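Local coordinates for peptidase, M20/M25/M40 family (Staphylococcus aureus, PDB 4EWT), which is a putative amidohydrolase that binds two manganese ions and probably hydrolyses N-acylated amino acids or related amide substrates, at residues A268-E271 with K272-R276. Sequence-based numbering, arbitrary orientation.
Sequences ATIE and KEIKR. With PE7 (1-deoxy-1-thio-heptaethylene glycol), chain L.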
loop_
_atom_site.group_PDB
_atom_site.type_symbol
_atom_site.label_atom_id
_atom_site.label_comp_id
_atom_site.label_asym_id
_atom_site.label_seq_id
_atom_site.Cartn_x
_atom_site.Cartn_y
_atom_site.Cartn_z
ATOM N N ALA A 268 -8.763 -23.285 1.249
ATOM C CA ALA A 268 -7.745 -23.572 2.251
ATOM C C ALA A 268 -6.563 -22.633 2.120
ATOM O O ALA A 268 -6.091 -22.096 3.111
ATOM C CB ALA A 268 -7.280 -25.076 2.198
ATOM N N THR A 269 -6.083 -22.450 0.896
ATOM C CA THR A 269 -5.020 -21.478 0.620
ATOM C C THR A 269 -5.370 -20.038 1.067
ATOM O O THR A 269 -4.545 -19.367 1.698
ATOM C CB THR A 269 -4.669 -21.480 -0.865
ATOM O OG1 THR A 269 -4.068 -22.734 -1.186
ATOM C CG2 THR A 269 -3.708 -20.326 -1.227
ATOM N N ILE A 270 -6.586 -19.587 0.758
ATOM C CA ILE A 270 -7.028 -18.233 1.121
ATOM C C ILE A 270 -7.045 -18.044 2.642
ATOM O O ILE A 270 -6.617 -17.023 3.169
ATOM C CB ILE A 270 -8.432 -17.887 0.517
ATOM C CG1 ILE A 270 -8.332 -17.719 -1.000
ATOM C CG2 ILE A 270 -8.985 -16.590 1.117
ATOM C CD1 ILE A 270 -9.699 -17.541 -1.726
ATOM N N GLU A 271 -7.528 -19.053 3.338
ATOM C CA GLU A 271 -7.614 -18.988 4.771
ATOM C C GLU A 271 -6.207 -18.942 5.383
ATOM O O GLU A 271 -5.967 -18.196 6.329
ATOM C CB GLU A 271 -8.382 -20.196 5.310
ATOM C CG GLU A 271 -8.421 -20.213 6.818
ATOM C CD GLU A 271 -9.251 -21.348 7.387
ATOM O OE1 GLU A 271 -9.893 -22.107 6.620
ATOM O OE2 GLU A 271 -9.268 -21.456 8.624
ATOM N N LYS A 272 -5.302 -19.754 4.838
ATOM C CA LYS A 272 -3.915 -19.776 5.283
ATOM C C LYS A 272 -3.233 -18.426 5.064
ATOM O O LYS A 272 -2.537 -17.926 5.945
ATOM C CB LYS A 272 -3.146 -20.905 4.580
ATOM C CG LYS A 272 -1.619 -20.881 4.803
ATOM C CD LYS A 272 -0.937 -22.050 4.078
ATOM C CE LYS A 272 0.575 -21.832 4.031
ATOM N NZ LYS A 272 1.311 -23.006 3.455
ATOM N N GLU A 273 -3.440 -17.844 3.883
ATOM C CA GLU A 273 -2.800 -16.577 3.535
ATOM C C GLU A 273 -3.364 -15.343 4.259
ATOM O O GLU A 273 -2.621 -14.408 4.555
ATOM C CB GLU A 273 -2.745 -16.399 1.994
ATOM C CG GLU A 273 -1.846 -17.472 1.306
ATOM C CD GLU A 273 -0.405 -17.495 1.849
ATOM O OE1 GLU A 273 0.074 -16.434 2.288
ATOM O OE2 GLU A 273 0.262 -18.564 1.836
ATOM N N ILE A 274 -4.666 -15.357 4.560
ATOM C CA ILE A 274 -5.293 -14.274 5.321
ATOM C C ILE A 274 -4.837 -14.366 6.771
ATOM O O ILE A 274 -4.566 -13.346 7.402
ATOM C CB ILE A 274 -6.849 -14.341 5.247
ATOM C CG1 ILE A 274 -7.317 -13.873 3.876
ATOM C CG2 ILE A 274 -7.533 -13.512 6.405
ATOM C CD1 ILE A 274 -8.819 -14.032 3.635
ATOM N N LYS A 275 -4.759 -15.591 7.294
ATOM C CA LYS A 275 -4.185 -15.805 8.626
ATOM C C LYS A 275 -2.730 -15.362 8.735
ATOM O O LYS A 275 -2.345 -14.837 9.768
ATOM C CB LYS A 275 -4.377 -17.260 9.098
ATOM C CG LYS A 275 -5.807 -17.518 9.524
ATOM C CD LYS A 275 -6.143 -19.005 9.765
ATOM C CE LYS A 275 -7.545 -19.121 10.358
ATOM N NZ LYS A 275 -7.887 -20.543 10.773
ATOM N N ARG A 276 -1.942 -15.520 7.663
ATOM C CA ARG A 276 -0.527 -15.086 7.660
ATOM C C ARG A 276 -0.420 -13.564 7.687
ATOM O O ARG A 276 0.375 -12.981 8.432
ATOM C CB ARG A 276 0.221 -15.609 6.416
ATOM C CG ARG A 276 1.769 -15.419 6.491
ATOM C CD ARG A 276 2.401 -15.378 5.079
ATOM N NE ARG A 276 2.140 -16.592 4.318
ATOM C CZ ARG A 276 2.901 -17.686 4.343
ATOM N NH1 ARG A 276 4.023 -17.737 5.082
ATOM N NH2 ARG A 276 2.553 -18.734 3.599
HETATM S S1 PE7 L . 11.048 -25.228 -6.531
HETATM C C2 PE7 L . 12.445 -26.193 -5.836
HETATM C C3 PE7 L . 13.265 -25.394 -4.827
HETATM O O4 PE7 L . 12.494 -25.184 -3.626
HETATM C C5 PE7 L . 13.367 -24.913 -2.525
HETATM C C6 PE7 L . 12.952 -23.607 -1.878
HETATM O O7 PE7 L . 11.730 -23.903 -1.199
HETATM C C8 PE7 L . 11.181 -22.687 -0.677
HETATM C C9 PE7 L . 9.837 -22.912 -0.006
HETATM O O10 PE7 L . 9.103 -23.897 -0.698
HETATM C C11 PE7 L . 7.713 -23.607 -0.609
HETATM C C12 PE7 L . 7.042 -23.523 -1.962
HETATM O O13 PE7 L . 6.192 -22.367 -1.904
HETATM C C14 PE7 L . 5.494 -22.123 -3.120
HETATM C C15 PE7 L . 5.174 -20.638 -3.077
HETATM O O16 PE7 L . 4.625 -20.374 -1.803
HETATM C C17 PE7 L . 4.274 -19.001 -1.681
HETATM C C18 PE7 L . 4.095 -18.743 -0.203
HETATM O O19 PE7 L . 5.405 -18.461 0.280
HETATM C C20 PE7 L . 5.310 -17.928 1.605
HETATM C C21 PE7 L . 6.451 -18.435 2.502
HETATM O O22 PE7 L . 6.748 -19.814 2.243
#
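E271 and K275 form an i to i+4 salt bridge one turn apart on helix 264-285, in the smaller alpha/beta domain that many M20 peptidases carry beside their catalytic domain. The two side chains run alongside each other in the same direction, and E271 OE2 receives K275 NZ at 2.7 Å on its anti lone pair, away from the other oxygen. Both chains are extended beyond CG but leave the helix differently: E271 has CG anti to the backbone N (chi1 176°), whereas K275 has CG beside its own N (chi1 -75°), which turns the lysine back over the preceding turn. Its methylenes therefore lie along the glutamate, with K275 CE 3.8 Å from E271 CG and K275 CG 3.3 Å from E271 O. The main-chain hydrogen bonds are the regular i to i+4 ones, from the amides of K272 to K275 to the carbonyls of A268 to E271. On the buried side I270 and I274 repeat the four-residue spacing, I270 CG2 meeting I274 CD1 at 3.6 Å. A second ion pair follows at E273, which offers both carboxylate oxygens, on their syn sides, to R276. The arginine grips them side-on and nearly in its own plane, NE to OE1 and NH2 to OE2, the latter at 2.9 Å and almost straight; this paired grip restricts rotation of both groups. PE7 C20 lies over one guanidinium face, displaced toward the rim, 3.5 Å from R276 NH2, and the same glycol is hydrogen-bonded to K195 of the second subunit, whose M284 also packs on R276. Within the chain, I270 and I274 both press on V259 of strand 248-261, and on helix 208-226 I270 meets V222 and I274 meets L219, while E271 and K275 rest against Y293 of strand 288-295.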